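Local coordinates for glucocorticoid modulatory element-binding protein 1 (Homo sapiens, PDB 1OQJ) that binds glucocorticoid modulatory elements in DNA through its SAND domain, the piece described here, and raises transcriptional sensitivity to low glucocorticoid concentrations, at residues A19-K24 and V33-F38; F26-I31 and V88-C93. One frame throughout, in Å; residues are numbered along the deposited sequence.

Contact 1 of 2, residues A19-K24 and V33-F38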
loop_
_atom_site.group_PDB
_atom_site.type_symbol
_atom_site.label_atom_id
_atom_site.label_comp_id
_atom_site.label_asym_id
_atom_site.label_seq_id
_atom_site.Cartn_x
_atom_site.Cartn_y
_atom_site.Cartn_z
ATOM N N ALA A 19 1.678 -10.100 -0.293
ATOM C CA ALA A 19 0.911 -9.641 0.853
ATOM C C ALA A 19 -0.470 -9.219 0.385
ATOM O O ALA A 19 -0.784 -9.304 -0.808
ATOM C CB ALA A 19 1.623 -8.479 1.533
ATOM N N ILE A 20 -1.295 -8.776 1.327
ATOM C CA ILE A 20 -2.653 -8.348 1.016
ATOM C C ILE A 20 -2.901 -6.944 1.543
ATOM O O ILE A 20 -2.682 -6.666 2.719
ATOM C CB ILE A 20 -3.685 -9.304 1.650
ATOM C CG1 ILE A 20 -3.466 -10.721 1.119
ATOM C CG2 ILE A 20 -5.103 -8.840 1.338
ATOM C CD1 ILE A 20 -4.355 -11.756 1.775
ATOM N N LEU A 21 -3.350 -6.059 0.661
ATOM C CA LEU A 21 -3.649 -4.685 1.047
ATOM C C LEU A 21 -5.123 -4.590 1.436
ATOM O O LEU A 21 -5.993 -4.882 0.619
ATOM C CB LEU A 21 -3.377 -3.734 -0.130
ATOM C CG LEU A 21 -3.707 -2.249 0.081
ATOM C CD1 LEU A 21 -2.741 -1.650 1.087
ATOM C CD2 LEU A 21 -3.606 -1.499 -1.243
ATOM N N LEU A 22 -5.402 -4.209 2.682
ATOM C CA LEU A 22 -6.786 -4.044 3.131
ATOM C C LEU A 22 -7.135 -2.624 2.698
ATOM O O LEU A 22 -6.707 -1.646 3.319
ATOM C CB LEU A 22 -6.884 -4.203 4.651
ATOM C CG LEU A 22 -6.340 -5.530 5.187
ATOM C CD1 LEU A 22 -6.636 -5.623 6.675
ATOM C CD2 LEU A 22 -6.970 -6.706 4.443
ATOM N N TRP A 23 -7.922 -2.513 1.631
ATOM C CA TRP A 23 -8.246 -1.212 1.059
ATOM C C TRP A 23 -8.835 -0.127 1.946
ATOM O O TRP A 23 -8.384 1.017 1.890
ATOM C CB TRP A 23 -9.132 -1.384 -0.176
ATOM C CG TRP A 23 -9.377 -0.080 -0.881
ATOM C CD1 TRP A 23 -8.445 0.727 -1.467
ATOM C CD2 TRP A 23 -10.635 0.592 -1.022
ATOM N NE1 TRP A 23 -9.046 1.864 -1.962
ATOM C CE2 TRP A 23 -10.391 1.804 -1.702
ATOM C CE3 TRP A 23 -11.948 0.285 -0.638
ATOM C CZ2 TRP A 23 -11.412 2.710 -2.006
ATOM C CZ3 TRP A 23 -12.966 1.189 -0.943
ATOM C CH2 TRP A 23 -12.688 2.386 -1.620
ATOM N N LYS A 24 -9.841 -0.449 2.749
ATOM C CA LYS A 24 -10.415 0.588 3.594
ATOM C C LYS A 24 -9.461 1.051 4.692
ATOM O O LYS A 24 -9.618 2.148 5.219
ATOM C CB LYS A 24 -11.757 0.133 4.174
ATOM C CG LYS A 24 -12.831 0.017 3.090
ATOM C CD LYS A 24 -14.222 -0.170 3.656
ATOM C CE LYS A 24 -15.226 -0.348 2.529
ATOM N NZ LYS A 24 -16.598 -0.631 3.035
ATOM N N VAL A 33 0.767 3.460 8.053
ATOM C CA VAL A 33 -0.556 2.979 8.430
ATOM C C VAL A 33 -0.576 1.463 8.307
ATOM O O VAL A 33 -0.173 0.920 7.279
ATOM C CB VAL A 33 -1.636 3.565 7.500
ATOM C CG1 VAL A 33 -3.013 3.071 7.918
ATOM C CG2 VAL A 33 -1.571 5.087 7.526
ATOM N N LYS A 34 -1.034 0.780 9.351
ATOM C CA LYS A 34 -1.088 -0.675 9.315
ATOM C C LYS A 34 -2.272 -1.097 8.452
ATOM O O LYS A 34 -3.421 -1.116 8.899
ATOM C CB LYS A 34 -1.189 -1.235 10.738
ATOM C CG LYS A 34 0.047 -0.907 11.568
ATOM C CD LYS A 34 -0.003 -1.523 12.956
ATOM C CE LYS A 34 1.264 -1.203 13.736
ATOM N NZ LYS A 34 1.263 -1.837 15.085
ATOM N N CYS A 35 -1.975 -1.423 7.199
ATOM C CA CYS A 35 -3.004 -1.808 6.248
ATOM C C CYS A 35 -2.581 -2.955 5.339
ATOM O O CYS A 35 -3.288 -3.300 4.393
ATOM C CB CYS A 35 -3.385 -0.596 5.392
ATOM S SG CYS A 35 -2.016 0.125 4.440
ATOM N N VAL A 36 -1.428 -3.546 5.625
ATOM C CA VAL A 36 -0.926 -4.653 4.822
ATOM C C VAL A 36 -0.845 -5.930 5.648
ATOM O O VAL A 36 -0.212 -5.949 6.702
ATOM C CB VAL A 36 0.482 -4.346 4.271
ATOM C CG1 VAL A 36 1.037 -5.560 3.545
ATOM C CG2 VAL A 36 0.423 -3.147 3.334
ATOM N N LYS A 37 -1.493 -6.992 5.177
ATOM C CA LYS A 37 -1.443 -8.267 5.886
ATOM C C LYS A 37 -0.288 -9.064 5.283
ATOM O O LYS A 37 -0.282 -9.364 4.085
ATOM C CB LYS A 37 -2.767 -9.022 5.729
ATOM C CG LYS A 37 -2.860 -10.317 6.537
ATOM C CD LYS A 37 -4.261 -10.920 6.453
ATOM C CE LYS A 37 -4.352 -12.238 7.212
ATOM N NZ LYS A 37 -3.543 -13.324 6.579
ATOM N N PHE A 38 0.693 -9.385 6.121
ATOM C CA PHE A 38 1.878 -10.122 5.702
ATOM C C PHE A 38 2.191 -11.143 6.788
ATOM O O PHE A 38 2.481 -10.774 7.927
ATOM C CB PHE A 38 3.041 -9.141 5.536
ATOM C CG PHE A 38 4.284 -9.753 4.965
ATOM C CD1 PHE A 38 4.246 -10.453 3.763
ATOM C CD2 PHE A 38 5.506 -9.586 5.608
ATOM C CE1 PHE A 38 5.417 -10.978 3.201
ATOM C CE2 PHE A 38 6.681 -10.106 5.057
ATOM C CZ PHE A 38 6.634 -10.802 3.851
#
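Strands 19-22 and 36-38 run antiparallel at 156° between their directions, with Ile20 and Lys37 as a hydrogen-bonded pair and Leu21 and Val36 as the adjoining non-hydrogen-bonded pair. Ile20 is gripped at both backbone ends: its N donates to Lys37 O over 3.0 Å, and its O accepts from Lys37 N over 2.7 Å, both bonds lying in the plane of the accepting carbonyl. A third bond, Leu22 N to Cys35 O at 2.9 Å, extends the pairing beyond the start of strand 36-38. There Cys35 and Val36 both face Ile43 of the next strand, which makes a classic beta bulge.

On the face that carries Leu21 and Val36, the side chains that meet are apolar, or a cysteine sulfur, and they also rest against backbone carbonyls (Ala19 CB to Lys37 O 3.3 Å). With CG anti to the backbone N (chi1 177°) and chi2 at 69°, Leu21 turns CD1 back to the 33-38 segment, 3.9 Å from Cys35 SG and close to Val36 CG2. The other methyl of Val36, CG1, meets Ala19 CB at 3.6 Å. Ala19 CB also lies 4.0 Å from Phe38 CD1, approaching that ring obliquely. Phe48 of helix 45-51 packs on Ala19 and Val36 and meets the Phe38 ring edge-to-face.

The opposite face is solvent-exposed. Here Ile20 and Lys37 are neighbours only at their roots, CB to CB 4.2 Å, while the Lys37 chain leads its ammonium group away, to a long, weak ion pair with Asp40.

The chemistry divides accordingly: backbone bonds fix the strand register, the buried face supplies the hydrophobic packing between the SAND-domain sheet and helix 45-51, and the charge of Lys37 stays on the solvent side.

Contact 2 of 2, residues F26-I31 and V88-C93. With ZN (zinc ion), chain C.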
loop_
_atom_site.group_PDB
_atom_site.type_symbol
_atom_site.label_atom_id
_atom_site.label_comp_id
_atom_site.label_asym_id
_atom_site.label_seq_id
_atom_site.Cartn_x
_atom_site.Cartn_y
_atom_site.Cartn_z
ATOM N N PHE A 26 -6.328 1.455 4.067
ATOM C CA PHE A 26 -5.317 2.170 3.281
ATOM C C PHE A 26 -5.662 3.664 3.283
ATOM O O PHE A 26 -6.196 4.195 2.312
ATOM C CB PHE A 26 -5.338 1.592 1.862
ATOM C CG PHE A 26 -4.269 2.126 0.947
ATOM C CD1 PHE A 26 -2.936 2.164 1.345
ATOM C CD2 PHE A 26 -4.590 2.508 -0.353
ATOM C CE1 PHE A 26 -1.934 2.566 0.459
ATOM C CE2 PHE A 26 -3.597 2.913 -1.251
ATOM C CZ PHE A 26 -2.267 2.940 -0.840
ATOM N N VAL A 27 -5.333 4.328 4.387
ATOM C CA VAL A 27 -5.637 5.742 4.586
ATOM C C VAL A 27 -4.426 6.649 4.382
ATOM O O VAL A 27 -3.319 6.320 4.802
ATOM C CB VAL A 27 -6.204 5.949 6.014
ATOM C CG1 VAL A 27 -6.526 7.412 6.258
ATOM C CG2 VAL A 27 -7.451 5.091 6.196
ATOM N N CYS A 28 -4.641 7.791 3.736
ATOM C CA CYS A 28 -3.551 8.733 3.490
ATOM C C CYS A 28 -2.871 9.102 4.805
ATOM O O CYS A 28 -3.545 9.328 5.810
ATOM C CB CYS A 28 -4.097 9.992 2.827
ATOM S SG CYS A 28 -2.854 11.272 2.559
ATOM N N PRO A 29 -1.528 9.233 4.805
ATOM C CA PRO A 29 -0.585 9.071 3.691
ATOM C C PRO A 29 -0.070 7.646 3.481
ATOM O O PRO A 29 0.924 7.432 2.779
ATOM C CB PRO A 29 0.531 10.033 4.065
ATOM C CG PRO A 29 0.623 9.823 5.536
ATOM C CD PRO A 29 -0.832 9.773 5.988
ATOM N N GLY A 30 -0.738 6.687 4.115
ATOM C CA GLY A 30 -0.400 5.282 3.980
ATOM C C GLY A 30 0.918 4.717 4.480
ATOM O O GLY A 30 0.937 3.611 5.020
ATOM N N ILE A 31 2.011 5.455 4.316
ATOM C CA ILE A 31 3.336 4.962 4.699
ATOM C C ILE A 31 3.461 4.231 6.043
ATOM O O ILE A 31 4.005 3.121 6.093
ATOM C CB ILE A 31 4.386 6.105 4.614
ATOM C CG1 ILE A 31 5.795 5.525 4.743
ATOM C CG2 ILE A 31 4.124 7.151 5.685
ATOM C CD1 ILE A 31 6.879 6.505 4.375
ATOM N N VAL A 88 -10.117 12.696 3.448
ATOM C CA VAL A 88 -9.112 12.352 4.444
ATOM C C VAL A 88 -7.733 12.387 3.795
ATOM O O VAL A 88 -7.381 11.500 3.017
ATOM C CB VAL A 88 -9.392 10.947 5.019
ATOM C CG1 VAL A 88 -8.322 10.567 6.027
ATOM C CG2 VAL A 88 -10.772 10.926 5.666
ATOM N N CYS A 89 -6.957 13.416 4.124
ATOM C CA CYS A 89 -5.629 13.594 3.546
ATOM C C CYS A 89 -4.698 14.333 4.506
ATOM O O CYS A 89 -5.133 15.205 5.260
ATOM C CB CYS A 89 -5.759 14.376 2.232
ATOM S SG CYS A 89 -4.224 14.651 1.310
ATOM N N SER A 90 -3.415 13.981 4.476
ATOM C CA SER A 90 -2.430 14.616 5.348
ATOM C C SER A 90 -1.679 15.727 4.627
ATOM O O SER A 90 -0.941 16.488 5.253
ATOM C CB SER A 90 -1.410 13.591 5.824
ATOM O OG SER A 90 -0.630 13.147 4.726
ATOM N N ASN A 91 -1.852 15.796 3.312
ATOM C CA ASN A 91 -1.185 16.802 2.496
ATOM C C ASN A 91 0.314 16.523 2.399
ATOM O O ASN A 91 1.094 17.416 2.066
ATOM C CB ASN A 91 -1.415 18.197 3.083
ATOM C CG ASN A 91 -2.885 18.520 3.255
ATOM O OD1 ASN A 91 -3.640 18.565 2.284
ATOM N ND2 ASN A 91 -3.301 18.747 4.498
ATOM N N THR A 92 0.713 15.289 2.697
ATOM C CA THR A 92 2.118 14.898 2.624
ATOM C C THR A 92 2.261 13.649 1.766
ATOM O O THR A 92 3.349 13.090 1.638
ATOM C CB THR A 92 2.706 14.586 4.018
ATOM O OG1 THR A 92 2.058 13.430 4.565
ATOM C CG2 THR A 92 2.512 15.766 4.957
ATOM N N CYS A 93 1.153 13.220 1.173
ATOM C CA CYS A 93 1.142 12.026 0.340
ATOM C C CYS A 93 1.863 12.230 -0.983
ATOM O O CYS A 93 2.222 11.262 -1.654
ATOM C CB CYS A 93 -0.302 11.582 0.091
ATOM S SG CYS A 93 -1.383 12.870 -0.566
HETATM ZN ZN ZN C . -3.334 12.533 0.722
HETATM O O HOH W 1 -7.326 8.688 2.911
#
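Cys28 and the 88-93 loop meet around a zinc ion, which is bound by Cys28 SG at 2.3 Å and by Cys89 SG and Cys93 SG; His85 supplies the fourth ligand through NE2. The tight part is centred on Cys28, the one buried residue among those that touch. With SG swung anti to the backbone N (chi1 177°), its side chain reaches across to the other loop, and the sulfur takes a second partner besides the metal: Ser90 N donates to Cys28 SG over 3.4 Å at 166°. This N-H probably eases the negative charge on the metal-bound sulfur. A weak bond from Asn91 N to Cys89 SG may act in the same way within the 88-93 loop.

Beside Cys28 in the chain, Pro29, which follows a cis peptide bond, lays its ring against two hydroxyls. Its CB is 3.4 Å from Ser90 OG, and the same CB is 3.8 Å from Thr92 OG1. The two hydroxyls are themselves hydrogen-bonded, OG of Ser90 to OG1 of Thr92 2.7 Å.

Contact is thinner toward the start of both segments. Val27 and Val88 touch through a single pair of methyls, CG1 to CG1 3.6 Å, and beside them a water bridges the backbones, accepting from Cys28 N and donating to Val88 O. Cys89 itself is exposed, its CB turned away from the 26-31 loop.

Three cysteines and one histidine, drawn from two loops 57 residues apart, form the zinc-binding motif of this SAND domain, with DNA-binding Lys61 near Cys93.

From the N terminus the chain passes along strand 17-22, through the 26-31 loop, and returns as 33-38. Contact 1 closes this short excursion, a connection without helix or strand, and pairs two neighbouring strands of the four-stranded sheet. Contact 2 starts inside that excursion and ends only after helix 71-76, so the two cross: segments of one alternate with those of the other. Phe26 is one junction between them, its CD1 lying 3.8 Å from both Leu21 CD1 and Cys35 SG, and Val33 on Val27 is another. The zinc ties the C-terminal loop to 26-31 through Cys28, and Phe26 anchors 26-31 on the sheet and, through Trp60, Leu71 and Met75, on helices 60-63 and 71-76.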